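Local coordinates for protein thioesterase (Streptomyces sp. WAC02707, PDB 6VAP) that probably hydrolyses acyl thioesters on the carrier proteins of the borrelidin pathway, as a type II thioesterase that clears stalled or misloaded units from the synthase, at residues 105-109 against 184-188; 127-133 against 205-211; 136-140 against 178-183; 12-17 against 52-58. One frame throughout, in Å; residues are numbered along the deposited sequence.

Following the chain from the N terminus, contact 4 comes first. It pairs edge strand 14-15 with strand 52-56 and closes a loop that contains strand 26-30 and helix 41-47. It ends before the other three open. Contact 1 then joins helix 99-113 to the loop after helix 167-182. Contact 2 starts inside that span, in the loop after strand 120-124, and ends beyond it at helix 209-213, so contacts 1 and 2 cross. Contact 3 ties the loop before helix 143-149 to the end of helix 167-182 and is nested inside both. Contacts 1 and 2 touch through Pro129. Contacts 2 and 3 meet where Gln132 NE2 reaches Ala181 O.

Contact 1 (105-109 against 184-188); sequences FELAR and YRYRP
Arg109 meets the backbone of Arg187 end-on. Arg109 NH2 gives a hydrogen bond to Arg187 O at 2.6 Å, and Arg109 NH1 gives a second to the same oxygen at 2.9 Å. This carbonyl oxygen lies close to the guanidinium plane. Tyr184 OH donates to Glu106 OE2 at 2.6 Å, on the lone pair turned away from OE1. The carboxylate and ring planes are 64° apart. Glu106 OE2 also takes a bond from a water that accepts from Arg187 N, and it forms a salt bridge with Arg109 NH1 at 3.6 Å. Tyr186 CE1 lies over one face of the guanidinium, 3.1 Å from Arg109 NH2. The same CE1 is 3.9 Å from Phe105 CZ, at the edge of the phenyl ring. Phe105 reaches this place because its CG is anti to the backbone N (chi1 162°). Around the contact, His218 meets the rings of Phe105 and Tyr186. Helix 73-87 packs on Glu106 and Tyr184, and its Asp74 forms a salt bridge with Arg187.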
loop_
_atom_site.group_PDB
_atom_site.type_symbol
_atom_site.label_atom_id
_atom_site.label_comp_id
_atom_site.label_asym_id
_atom_site.label_seq_id
_atom_site.Cartn_x
_atom_site.Cartn_y
_atom_site.Cartn_z
ATOM N N PHE A 105 -3.565 5.729 0.727
ATOM C CA PHE A 105 -3.965 7.120 0.809
ATOM C C PHE A 105 -5.457 7.238 1.028
ATOM O O PHE A 105 -5.904 8.112 1.762
ATOM C CB PHE A 105 -3.554 7.852 -0.457
ATOM C CG PHE A 105 -4.290 9.154 -0.671
ATOM C CD1 PHE A 105 -3.909 10.318 0.004
ATOM C CD2 PHE A 105 -5.310 9.231 -1.568
ATOM C CE1 PHE A 105 -4.568 11.498 -0.213
ATOM C CE2 PHE A 105 -5.966 10.409 -1.790
ATOM C CZ PHE A 105 -5.595 11.555 -1.110
ATOM N N GLU A 106 -6.241 6.414 0.342
ATOM C CA GLU A 106 -7.689 6.428 0.495
ATOM C C GLU A 106 -8.090 5.994 1.894
ATOM O O GLU A 106 -9.015 6.569 2.481
ATOM C CB GLU A 106 -8.310 5.529 -0.575
ATOM C CG GLU A 106 -8.308 6.117 -1.967
ATOM C CD GLU A 106 -9.163 7.389 -2.037
ATOM O OE1 GLU A 106 -10.038 7.542 -1.176
ATOM O OE2 GLU A 106 -8.927 8.208 -2.936
ATOM N N LEU A 107 -7.404 4.986 2.436
ATOM C CA LEU A 107 -7.648 4.570 3.814
ATOM C C LEU A 107 -7.276 5.675 4.783
ATOM O O LEU A 107 -8.001 5.935 5.748
ATOM C CB LEU A 107 -6.859 3.292 4.130
ATOM C CG LEU A 107 -7.309 2.068 3.374
ATOM C CD1 LEU A 107 -6.265 0.915 3.509
ATOM C CD2 LEU A 107 -8.658 1.605 3.933
ATOM N N ALA A 108 -6.214 6.415 4.480
ATOM C CA ALA A 108 -5.840 7.527 5.344
ATOM C C ALA A 108 -6.930 8.588 5.378
ATOM O O ALA A 108 -7.279 9.121 6.436
ATOM C CB ALA A 108 -4.516 8.122 4.885
ATOM N N ARG A 109 -7.473 8.915 4.216
ATOM C CA ARG A 109 -8.573 9.856 4.136
ATOM C C ARG A 109 -9.719 9.425 5.020
ATOM O O ARG A 109 -10.310 10.258 5.711
ATOM C CB ARG A 109 -9.057 9.966 2.685
ATOM C CG ARG A 109 -8.324 10.917 1.807
ATOM C CD ARG A 109 -8.896 10.882 0.374
ATOM N NE ARG A 109 -8.998 12.214 -0.209
ATOM C CZ ARG A 109 -9.568 12.467 -1.376
ATOM N NH1 ARG A 109 -10.103 11.474 -2.072
ATOM N NH2 ARG A 109 -9.574 13.697 -1.841
ATOM N N TYR A 184 -8.508 4.278 -11.368
ATOM C CA TYR A 184 -8.694 5.155 -10.219
ATOM C C TYR A 184 -8.926 6.585 -10.651
ATOM O O TYR A 184 -8.200 7.099 -11.496
ATOM C CB TYR A 184 -7.465 5.082 -9.340
ATOM C CG TYR A 184 -7.424 6.012 -8.156
ATOM C CD1 TYR A 184 -8.326 5.874 -7.077
ATOM C CD2 TYR A 184 -6.547 7.093 -8.145
ATOM C CE1 TYR A 184 -8.294 6.750 -6.019
ATOM C CE2 TYR A 184 -6.512 7.980 -7.073
ATOM C CZ TYR A 184 -7.340 7.782 -6.004
ATOM O OH TYR A 184 -7.304 8.680 -4.932
ATOM N N ARG A 185 -9.942 7.251 -10.078
ATOM C CA ARG A 185 -10.267 8.663 -10.337
ATOM C C ARG A 185 -10.180 9.376 -8.975
ATOM O O ARG A 185 -10.965 9.030 -8.160
ATOM C CB ARG A 185 -11.632 8.759 -11.032
ATOM C CG ARG A 185 -11.781 7.818 -12.222
ATOM C CD ARG A 185 -12.992 8.013 -13.115
ATOM N NE ARG A 185 -14.196 7.439 -12.530
ATOM C CZ ARG A 185 -15.462 7.812 -12.800
ATOM N NH1 ARG A 185 -15.738 8.796 -13.646
ATOM N NH2 ARG A 185 -16.452 7.199 -12.193
ATOM N N TYR A 186 -9.202 10.249 -8.740
ATOM C CA TYR A 186 -9.052 11.011 -7.515
ATOM C C TYR A 186 -10.214 11.981 -7.413
ATOM O O TYR A 186 -10.483 12.756 -8.331
ATOM C CB TYR A 186 -7.727 11.765 -7.526
ATOM C CG TYR A 186 -7.584 12.763 -6.405
ATOM C CD1 TYR A 186 -7.529 12.353 -5.073
ATOM C CD2 TYR A 186 -7.476 14.111 -6.673
ATOM C CE1 TYR A 186 -7.408 13.253 -4.073
ATOM C CE2 TYR A 186 -7.332 15.034 -5.663
ATOM C CZ TYR A 186 -7.289 14.597 -4.356
ATOM O OH TYR A 186 -7.159 15.502 -3.335
ATOM N N ARG A 187 -10.936 11.911 -6.326
ATOM C CA ARG A 187 -11.970 12.907 -6.072
ATOM C C ARG A 187 -11.432 13.890 -5.053
ATOM O O ARG A 187 -11.126 13.464 -3.945
ATOM C CB ARG A 187 -13.244 12.256 -5.550
ATOM C CG ARG A 187 -13.532 10.922 -6.200
ATOM C CD ARG A 187 -14.822 10.322 -5.671
ATOM N NE ARG A 187 -14.983 8.933 -6.097
ATOM C CZ ARG A 187 -15.297 7.923 -5.289
ATOM N NH1 ARG A 187 -15.491 8.126 -3.992
ATOM N NH2 ARG A 187 -15.418 6.702 -5.785
ATOM N N PRO A 188 -11.310 15.171 -5.381
ATOM C CA PRO A 188 -10.760 16.134 -4.416
ATOM C C PRO A 188 -11.539 16.132 -3.108
ATOM O O PRO A 188 -12.764 15.975 -3.085
ATOM C CB PRO A 188 -10.890 17.477 -5.151
ATOM C CG PRO A 188 -10.912 17.135 -6.595
ATOM C CD PRO A 188 -11.583 15.789 -6.686
HETATM O O HOH W 1 -10.765 9.456 -4.696
HETATM O O HOH W 2 -7.998 14.883 -0.307
#

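Contact 2 (127-133 against 205-211); sequences PAPSRQR and PMVTPVE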
loop_
_atom_site.group_PDB
_atom_site.type_symbol
_atom_site.label_atom_id
_atom_site.label_comp_id
_atom_site.label_asym_id
_atom_site.label_seq_id
_atom_site.Cartn_x
_atom_site.Cartn_y
_atom_site.Cartn_z
ATOM N N PRO A 127 2.462 7.639 -8.448
ATOM C CA PRO A 127 2.212 9.076 -8.579
ATOM C C PRO A 127 1.237 9.521 -7.500
ATOM O O PRO A 127 0.406 8.750 -7.010
ATOM C CB PRO A 127 1.616 9.211 -9.988
ATOM C CG PRO A 127 1.976 7.991 -10.683
ATOM C CD PRO A 127 1.971 6.904 -9.628
ATOM N N ALA A 128 1.317 10.790 -7.138
ATOM C CA ALA A 128 0.291 11.403 -6.291
ATOM C C ALA A 128 -1.120 11.127 -6.810
ATOM O O ALA A 128 -1.329 11.034 -8.016
ATOM C CB ALA A 128 0.552 12.901 -6.199
ATOM N N PRO A 129 -2.102 11.010 -5.929
ATOM C CA PRO A 129 -3.474 10.788 -6.416
ATOM C C PRO A 129 -3.939 11.849 -7.393
ATOM O O PRO A 129 -4.658 11.525 -8.350
ATOM C CB PRO A 129 -4.315 10.816 -5.133
ATOM C CG PRO A 129 -3.358 10.395 -4.052
ATOM C CD PRO A 129 -2.000 10.912 -4.463
ATOM N N SER A 130 -3.518 13.104 -7.199
ATOM C CA SER A 130 -3.817 14.180 -8.136
ATOM C C SER A 130 -3.013 14.094 -9.435
ATOM O O SER A 130 -3.250 14.883 -10.358
ATOM C CB SER A 130 -3.558 15.521 -7.452
ATOM O OG SER A 130 -2.158 15.714 -7.165
ATOM N N ARG A 131 -2.064 13.174 -9.537
ATOM C CA ARG A 131 -1.297 12.996 -10.762
ATOM C C ARG A 131 -1.464 11.597 -11.349
ATOM O O ARG A 131 -0.645 11.160 -12.161
ATOM C CB ARG A 131 0.179 13.305 -10.503
ATOM C CG ARG A 131 0.476 14.760 -10.205
ATOM C CD ARG A 131 0.055 15.678 -11.348
ATOM N NE ARG A 131 0.475 15.167 -12.647
ATOM C CZ ARG A 131 1.634 15.449 -13.231
ATOM N NH1 ARG A 131 2.496 16.262 -12.638
ATOM N NH2 ARG A 131 1.921 14.916 -14.415
ATOM N N GLN A 132 -2.531 10.902 -10.973
ATOM C CA GLN A 132 -2.881 9.631 -11.590
ATOM C C GLN A 132 -2.801 9.714 -13.113
ATOM O O GLN A 132 -3.406 10.596 -13.734
ATOM C CB GLN A 132 -4.312 9.228 -11.164
ATOM C CG GLN A 132 -4.948 8.120 -11.951
ATOM C CD GLN A 132 -4.411 6.760 -11.544
ATOM O OE1 GLN A 132 -3.712 6.649 -10.542
ATOM N NE2 GLN A 132 -4.754 5.722 -12.300
ATOM N N ARG A 133 -2.099 8.753 -13.715
ATOM C CA ARG A 133 -1.980 8.670 -15.167
ATOM C C ARG A 133 -3.248 8.055 -15.749
ATOM O O ARG A 133 -3.611 6.925 -15.414
ATOM C CB ARG A 133 -0.767 7.827 -15.557
ATOM C CG ARG A 133 0.552 8.374 -15.079
ATOM C CD ARG A 133 1.719 7.779 -15.857
ATOM N NE ARG A 133 3.002 8.285 -15.376
ATOM C CZ ARG A 133 4.170 7.833 -15.773
ATOM N NH1 ARG A 133 4.230 6.890 -16.701
ATOM N NH2 ARG A 133 5.250 8.334 -15.235
ATOM N N PRO A 205 9.763 4.141 -15.044
ATOM C CA PRO A 205 8.992 4.847 -16.089
ATOM C C PRO A 205 7.586 5.229 -15.654
ATOM O O PRO A 205 6.961 6.090 -16.298
ATOM C CB PRO A 205 8.960 3.849 -17.265
ATOM C CG PRO A 205 10.110 2.944 -17.009
ATOM C CD PRO A 205 10.269 2.844 -15.512
ATOM N N MET A 206 7.058 4.614 -14.588
ATOM C CA MET A 206 5.677 4.850 -14.175
ATOM C C MET A 206 5.522 5.927 -13.111
ATOM O O MET A 206 4.392 6.291 -12.783
ATOM C CB MET A 206 5.056 3.558 -13.665
ATOM C CG MET A 206 4.987 2.459 -14.741
ATOM S SD MET A 206 3.771 2.825 -16.044
ATOM C CE MET A 206 4.793 3.454 -17.363
ATOM N N VAL A 207 6.623 6.472 -12.594
ATOM C CA VAL A 207 6.594 7.531 -11.583
ATOM C C VAL A 207 7.690 8.535 -11.901
ATOM O O VAL A 207 8.879 8.214 -11.783
ATOM C CB VAL A 207 6.780 6.998 -10.154
ATOM C CG1 VAL A 207 6.489 8.075 -9.191
ATOM C CG2 VAL A 207 5.928 5.780 -9.937
ATOM N N THR A 208 7.304 9.718 -12.369
ATOM C CA THR A 208 8.267 10.786 -12.547
ATOM C C THR A 208 8.553 11.455 -11.219
ATOM O O THR A 208 7.745 11.366 -10.296
ATOM C CB THR A 208 7.749 11.810 -13.537
ATOM O OG1 THR A 208 6.597 12.462 -13.001
ATOM C CG2 THR A 208 7.392 11.149 -14.880
ATOM N N PRO A 209 9.704 12.152 -11.109
ATOM C CA PRO A 209 9.994 12.900 -9.870
ATOM C C PRO A 209 8.885 13.859 -9.484
ATOM O O PRO A 209 8.544 13.961 -8.300
ATOM C CB PRO A 209 11.305 13.645 -10.202
ATOM C CG PRO A 209 11.924 12.873 -11.301
ATOM C CD PRO A 209 10.804 12.246 -12.095
ATOM N N VAL A 210 8.316 14.581 -10.448
ATOM C CA VAL A 210 7.251 15.517 -10.116
ATOM C C VAL A 210 6.027 14.756 -9.628
ATOM O O VAL A 210 5.332 15.196 -8.705
ATOM C CB VAL A 210 6.937 16.412 -11.329
ATOM C CG1 VAL A 210 5.584 17.097 -11.163
ATOM C CG2 VAL A 210 8.025 17.418 -11.534
ATOM N N GLU A 211 5.743 13.604 -10.235
ATOM C CA GLU A 211 4.581 12.817 -9.822
ATOM C C GLU A 211 4.720 12.362 -8.376
ATOM O O GLU A 211 3.746 12.390 -7.595
ATOM C CB GLU A 211 4.395 11.608 -10.745
ATOM C CG GLU A 211 3.764 11.971 -12.071
ATOM C CD GLU A 211 3.760 10.815 -13.049
ATOM O OE1 GLU A 211 4.619 9.920 -12.929
ATOM O OE2 GLU A 211 2.902 10.798 -13.932
HETATM O O HOH W 3 0.583 11.992 -14.209
#
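Arg133 and Glu211 form a side-on, two-bond salt bridge. NE donates to OE2 and NH2 to OE1, and each of these Arg133-Glu211 bonds is 2.9 Å long. The guanidinium and carboxylate planes are 36° apart. Arg133 NH1 and NH2 also share Pro205 O, with NH1 at 2.9 Å from it. Met206 O lies over one face of this guanidinium. The arginine chain is extended from CG to NE (chi2 -161°), which carries it across to both partners. Pro127 CB packs alongside Glu211 CB at 3.7 Å. Ala128 N donates to Glu211 O at 2.9 Å. A water links Arg131 O to Glu211 OE2, and Arg131 turns a guanidinium face to Glu211 CG. Glu211 is positioned by its own helix start. Thr208 N donates to Glu211 OE1 at 2.8 Å, and Glu211 N donates back to Thr208 OG1 at 3.1 Å. This is a capping box at the N terminus of helix 209-213. It follows Asp204, the probable acid of a Ser-His-Asp triad typical of alpha/beta hydrolases.

Contact 3 (136-140 against 178-183); sequences GTVHL and YRAAET
Residues 138-140 form a short 3-10 turn that runs beside the end of helix 167-182, with His139 and Arg179 CA atoms 5.0 Å apart. Glu182 points its carboxylate into this turn. Glu182 OE2 accepts from Val138 N at 2.9 Å, and Glu182 OE1 accepts from His139 N at 3.0 Å, both on the syn side. His139 ND1 adds a shorter bond of 2.7 Å to Glu182 OE1, from above the carboxylate plane. The imidazole can fold back to it because CG sits between the backbone N and the carbonyl carbon (chi1 69°). His139 CD2 lies over the centre of the Arg179 guanidinium, 3.2 Å from Arg179 CZ, with the two planes 84° apart. Waters join Arg179 to His139 NE2 and to His139 O. Val138 CG1 rests over a face of the Tyr178 ring in a CH-pi contact, 4.0 Å from its centroid. The motif is a His-carboxylate hydrogen bond joined to backbone N-H groups of a 3-10 turn. It fastens the loop before helix 143-149 to helix 167-182 at the protein surface.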
loop_
_atom_site.group_PDB
_atom_site.type_symbol
_atom_site.label_atom_id
_atom_site.label_comp_id
_atom_site.label_asym_id
_atom_site.label_seq_id
_atom_site.Cartn_x
_atom_site.Cartn_y
_atom_site.Cartn_z
ATOM N N GLY A 136 -4.445 3.944 -18.836
ATOM C CA GLY A 136 -3.808 2.638 -18.723
ATOM C C GLY A 136 -4.709 1.537 -19.260
ATOM O O GLY A 136 -5.931 1.591 -19.123
ATOM N N THR A 137 -4.101 0.529 -19.898
ATOM C CA THR A 137 -4.871 -0.490 -20.611
ATOM C C THR A 137 -4.414 -1.908 -20.282
ATOM O O THR A 137 -4.928 -2.861 -20.872
ATOM C CB THR A 137 -4.803 -0.272 -22.135
ATOM O OG1 THR A 137 -3.498 -0.611 -22.601
ATOM C CG2 THR A 137 -5.099 1.175 -22.495
ATOM N N VAL A 138 -3.476 -2.076 -19.353
ATOM C CA VAL A 138 -2.986 -3.417 -19.037
ATOM C C VAL A 138 -4.136 -4.326 -18.613
ATOM O O VAL A 138 -4.168 -5.515 -18.947
ATOM C CB VAL A 138 -1.886 -3.345 -17.958
ATOM C CG1 VAL A 138 -1.654 -4.676 -17.351
ATOM C CG2 VAL A 138 -0.598 -2.801 -18.575
ATOM N N HIS A 139 -5.091 -3.789 -17.863
ATOM C CA HIS A 139 -6.227 -4.581 -17.411
ATOM C C HIS A 139 -7.146 -4.996 -18.550
ATOM O O HIS A 139 -7.972 -5.882 -18.351
ATOM C CB HIS A 139 -7.042 -3.825 -16.358
ATOM C CG HIS A 139 -7.780 -2.634 -16.886
ATOM N ND1 HIS A 139 -7.143 -1.463 -17.234
ATOM C CD2 HIS A 139 -9.097 -2.431 -17.133
ATOM C CE1 HIS A 139 -8.040 -0.586 -17.656
ATOM N NE2 HIS A 139 -9.235 -1.145 -17.598
ATOM N N LEU A 140 -7.043 -4.374 -19.716
ATOM C CA LEU A 140 -7.877 -4.681 -20.866
ATOM C C LEU A 140 -7.240 -5.674 -21.822
ATOM O O LEU A 140 -7.885 -6.066 -22.796
ATOM C CB LEU A 140 -8.204 -3.389 -21.627
ATOM C CG LEU A 140 -8.905 -2.309 -20.812
ATOM C CD1 LEU A 140 -9.018 -1.006 -21.601
ATOM C CD2 LEU A 140 -10.270 -2.788 -20.349
ATOM N N TYR A 178 -4.969 -4.588 -11.383
ATOM C CA TYR A 178 -4.548 -3.597 -12.363
ATOM C C TYR A 178 -5.699 -2.680 -12.747
ATOM O O TYR A 178 -5.522 -1.459 -12.866
ATOM C CB TYR A 178 -3.955 -4.299 -13.583
ATOM C CG TYR A 178 -2.440 -4.477 -13.461
ATOM C CD1 TYR A 178 -1.553 -3.483 -13.879
ATOM C CD2 TYR A 178 -1.909 -5.637 -12.931
ATOM C CE1 TYR A 178 -0.179 -3.650 -13.769
ATOM C CE2 TYR A 178 -0.532 -5.816 -12.808
ATOM C CZ TYR A 178 0.322 -4.824 -13.233
ATOM O OH TYR A 178 1.682 -5.006 -13.119
ATOM N N ARG A 179 -6.876 -3.253 -12.978
ATOM C CA ARG A 179 -8.028 -2.426 -13.288
ATOM C C ARG A 179 -8.194 -1.365 -12.208
ATOM O O ARG A 179 -8.422 -0.189 -12.504
ATOM C CB ARG A 179 -9.281 -3.305 -13.411
ATOM C CG ARG A 179 -10.598 -2.530 -13.500
ATOM C CD ARG A 179 -11.776 -3.453 -13.782
ATOM N NE ARG A 179 -11.766 -3.942 -15.151
ATOM C CZ ARG A 179 -12.104 -3.209 -16.204
ATOM N NH1 ARG A 179 -12.484 -1.948 -16.039
ATOM N NH2 ARG A 179 -12.056 -3.741 -17.420
ATOM N N ALA A 180 -8.062 -1.766 -10.938
ATOM C CA ALA A 180 -8.241 -0.827 -9.846
ATOM C C ALA A 180 -7.180 0.248 -9.916
ATOM O O ALA A 180 -7.498 1.428 -9.727
ATOM C CB ALA A 180 -8.192 -1.562 -8.507
ATOM N N ALA A 181 -5.914 -0.145 -10.187
ATOM C CA ALA A 181 -4.818 0.823 -10.284
ATOM C C ALA A 181 -5.015 1.780 -11.455
ATOM O O ALA A 181 -4.694 2.969 -11.355
ATOM C CB ALA A 181 -3.470 0.099 -10.435
ATOM N N GLU A 182 -5.475 1.274 -12.588
ATOM C CA GLU A 182 -5.512 2.069 -13.807
ATOM C C GLU A 182 -6.782 2.898 -13.969
ATOM O O GLU A 182 -6.742 3.922 -14.648
ATOM C CB GLU A 182 -5.341 1.153 -15.024
ATOM C CG GLU A 182 -3.932 0.739 -15.257
ATOM C CD GLU A 182 -3.798 -0.347 -16.331
ATOM O OE1 GLU A 182 -4.579 -1.326 -16.275
ATOM O OE2 GLU A 182 -2.916 -0.217 -17.230
ATOM N N THR A 183 -7.896 2.515 -13.362
ATOM C CA THR A 183 -9.140 3.258 -13.511
ATOM C C THR A 183 -9.440 4.150 -12.310
ATOM O O THR A 183 -10.546 4.687 -12.218
ATOM C CB THR A 183 -10.320 2.287 -13.724
ATOM O OG1 THR A 183 -10.530 1.500 -12.527
ATOM C CG2 THR A 183 -10.020 1.341 -14.906
HETATM O O HOH W 4 -4.534 4.801 -16.161
HETATM O O HOH W 5 -11.885 -0.048 -18.190
HETATM O O HOH W 6 -10.756 -5.921 -17.661
#

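Contact 4 (12-17 against 52-58); sequences VWIRQY and DVLAVQY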
loop_
_atom_site.group_PDB
_atom_site.type_symbol
_atom_site.label_atom_id
_atom_site.label_comp_id
_atom_site.label_asym_id
_atom_site.label_seq_id
_atom_site.Cartn_x
_atom_site.Cartn_y
_atom_site.Cartn_z
ATOM N N VAL A 12 -9.814 -12.660 7.547
ATOM C CA VAL A 12 -9.734 -12.864 6.107
ATOM C C VAL A 12 -8.999 -11.716 5.448
ATOM O O VAL A 12 -8.265 -11.923 4.469
ATOM C CB VAL A 12 -11.150 -13.047 5.521
ATOM C CG1 VAL A 12 -11.919 -11.733 5.534
ATOM C CG2 VAL A 12 -11.067 -13.597 4.107
ATOM N N TRP A 13 -9.150 -10.500 5.984
ATOM C CA TRP A 13 -8.522 -9.334 5.366
ATOM C C TRP A 13 -7.124 -9.030 5.904
ATOM O O TRP A 13 -6.234 -8.613 5.156
ATOM C CB TRP A 13 -9.393 -8.081 5.576
ATOM C CG TRP A 13 -10.557 -7.973 4.671
ATOM C CD1 TRP A 13 -11.855 -8.375 4.921
ATOM C CD2 TRP A 13 -10.572 -7.325 3.403
ATOM N NE1 TRP A 13 -12.653 -8.070 3.837
ATOM C CE2 TRP A 13 -11.901 -7.392 2.914
ATOM C CE3 TRP A 13 -9.601 -6.662 2.645
ATOM C CZ2 TRP A 13 -12.263 -6.881 1.683
ATOM C CZ3 TRP A 13 -9.976 -6.146 1.412
ATOM C CH2 TRP A 13 -11.288 -6.274 0.946
ATOM N N ILE A 14 -6.926 -9.197 7.202
ATOM C CA ILE A 14 -5.774 -8.642 7.902
ATOM C C ILE A 14 -4.949 -9.787 8.443
ATOM O O ILE A 14 -5.418 -10.527 9.312
ATOM C CB ILE A 14 -6.195 -7.694 9.036
ATOM C CG1 ILE A 14 -7.021 -6.530 8.444
ATOM C CG2 ILE A 14 -4.964 -7.185 9.766
ATOM C CD1 ILE A 14 -7.715 -5.683 9.461
ATOM N N ARG A 15 -3.714 -9.910 7.967
ATOM C CA ARG A 15 -2.827 -10.997 8.362
ATOM C C ARG A 15 -1.761 -10.438 9.300
ATOM O O ARG A 15 -1.009 -9.529 8.930
ATOM C CB ARG A 15 -2.187 -11.650 7.137
ATOM C CG ARG A 15 -3.186 -12.077 6.055
ATOM C CD ARG A 15 -4.140 -13.152 6.596
ATOM N NE ARG A 15 -5.349 -13.246 5.781
ATOM C CZ ARG A 15 -5.546 -14.136 4.816
ATOM N NH1 ARG A 15 -4.603 -15.022 4.530
ATOM N NH2 ARG A 15 -6.695 -14.134 4.141
ATOM N N GLN A 16 -1.692 -10.988 10.501
ATOM C CA GLN A 16 -0.709 -10.618 11.519
ATOM C C GLN A 16 0.267 -11.785 11.610
ATOM O O GLN A 16 -0.043 -12.828 12.194
ATOM C CB GLN A 16 -1.420 -10.355 12.844
ATOM C CG GLN A 16 -0.507 -9.906 13.973
ATOM C CD GLN A 16 -1.239 -9.740 15.288
ATOM O OE1 GLN A 16 -2.390 -10.127 15.414
ATOM N NE2 GLN A 16 -0.573 -9.162 16.270
ATOM N N TYR A 17 1.455 -11.603 11.039
ATOM C CA TYR A 17 2.392 -12.708 10.915
ATOM C C TYR A 17 3.205 -12.936 12.181
ATOM O O TYR A 17 3.633 -14.066 12.424
ATOM C CB TYR A 17 3.304 -12.448 9.720
ATOM C CG TYR A 17 2.573 -12.530 8.404
ATOM C CD1 TYR A 17 1.876 -13.690 8.035
ATOM C CD2 TYR A 17 2.615 -11.471 7.505
ATOM C CE1 TYR A 17 1.207 -13.763 6.822
ATOM C CE2 TYR A 17 1.937 -11.518 6.309
ATOM C CZ TYR A 17 1.241 -12.666 5.960
ATOM O OH TYR A 17 0.569 -12.739 4.764
ATOM N N ASP A 52 3.443 -3.686 15.465
ATOM C CA ASP A 52 2.376 -4.605 15.075
ATOM C C ASP A 52 2.150 -4.452 13.579
ATOM O O ASP A 52 1.451 -3.548 13.137
ATOM C CB ASP A 52 1.108 -4.328 15.874
ATOM C CG ASP A 52 0.006 -5.319 15.570
ATOM O OD1 ASP A 52 0.287 -6.308 14.848
ATOM O OD2 ASP A 52 -1.136 -5.110 16.047
ATOM N N VAL A 53 2.749 -5.332 12.791
ATOM C CA VAL A 53 2.666 -5.253 11.338
ATOM C C VAL A 53 1.428 -6.002 10.874
ATOM O O VAL A 53 1.281 -7.194 11.141
ATOM C CB VAL A 53 3.922 -5.830 10.674
ATOM C CG1 VAL A 53 3.780 -5.766 9.147
ATOM C CG2 VAL A 53 5.179 -5.071 11.142
ATOM N N LEU A 54 0.550 -5.319 10.159
ATOM C CA LEU A 54 -0.690 -5.897 9.664
ATOM C C LEU A 54 -0.637 -5.850 8.147
ATOM O O LEU A 54 -0.508 -4.769 7.557
ATOM C CB LEU A 54 -1.904 -5.136 10.180
ATOM C CG LEU A 54 -2.045 -5.098 11.699
ATOM C CD1 LEU A 54 -3.316 -4.324 12.074
ATOM C CD2 LEU A 54 -2.109 -6.499 12.278
ATOM N N ALA A 55 -0.762 -7.009 7.513
ATOM C CA ALA A 55 -0.642 -7.113 6.068
ATOM C C ALA A 55 -2.014 -7.457 5.498
ATOM O O ALA A 55 -2.702 -8.356 5.998
ATOM C CB ALA A 55 0.415 -8.145 5.687
ATOM N N VAL A 56 -2.418 -6.739 4.472
ATOM C CA VAL A 56 -3.764 -6.885 3.937
ATOM C C VAL A 56 -3.751 -7.901 2.804
ATOM O O VAL A 56 -2.920 -7.836 1.896
ATOM C CB VAL A 56 -4.311 -5.523 3.473
ATOM C CG1 VAL A 56 -5.695 -5.647 2.905
ATOM C CG2 VAL A 56 -4.296 -4.538 4.673
ATOM N N GLN A 57 -4.697 -8.810 2.841
ATOM C CA GLN A 57 -4.933 -9.786 1.790
ATOM C C GLN A 57 -6.180 -9.383 1.029
ATOM O O GLN A 57 -7.285 -9.514 1.545
ATOM C CB GLN A 57 -5.099 -11.179 2.400
ATOM C CG GLN A 57 -5.285 -12.294 1.388
ATOM C CD GLN A 57 -3.958 -12.854 0.892
ATOM O OE1 GLN A 57 -3.126 -12.125 0.417
ATOM N NE2 GLN A 57 -3.790 -14.159 0.967
ATOM N N TYR A 58 -6.025 -8.976 -0.217
ATOM C CA TYR A 58 -7.188 -8.625 -1.020
ATOM C C TYR A 58 -7.909 -9.888 -1.505
ATOM O O TYR A 58 -7.302 -10.953 -1.637
ATOM C CB TYR A 58 -6.788 -7.792 -2.228
ATOM C CG TYR A 58 -5.841 -6.651 -1.958
ATOM C CD1 TYR A 58 -6.061 -5.764 -0.915
ATOM C CD2 TYR A 58 -4.723 -6.454 -2.763
ATOM C CE1 TYR A 58 -5.202 -4.707 -0.692
ATOM C CE2 TYR A 58 -3.898 -5.407 -2.576
ATOM C CZ TYR A 58 -4.119 -4.524 -1.529
ATOM O OH TYR A 58 -3.221 -3.477 -1.358
#
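Ile14 and Leu54 lie on the same side of the sheet, and their side chains cross at a slant. Ile14 CG2 meets Leu54 CB at 3.7 Å. Leu54 CD2 continues to Gln16 CB, where these two side chains run side by side and point the same way. Trp13 brings the CE3 edge of its indole to Val56 CG1 at 4.0 Å. Helix 73-87 packs against this side through Leu80 on Trp13 and Val83 and Leu84 on Ile14. The backbones pair as antiparallel strands. Ile14 and Val56 form a non-hydrogen-bonded pair, and Arg15 and Ala55 a hydrogen-bonded one. Arg15 N donates to Ala55 O at 2.7 Å, and Ala55 N donates to Arg15 O at 2.9 Å. Gln57 N reaches Trp13 O at 2.8 Å. Strand 14-15 is thereby the antiparallel edge strand of an otherwise parallel alpha/beta hydrolase sheet. On the other side, Arg15 bends at chi2 (-63°) and lays one guanidinium face over Gln57, with Arg15 NH2 3.6 Å from Gln57 CG. That NH2 also donates to Val12 O at 2.7 Å and forms a salt bridge with Asp63. The Gln57 amide is held by Gln62, Asp63 and the backbone N of Ala37. Tyr17 CE2 touches Ala55 CB at 3.8 Å, and the Tyr17 ring stacks on His41.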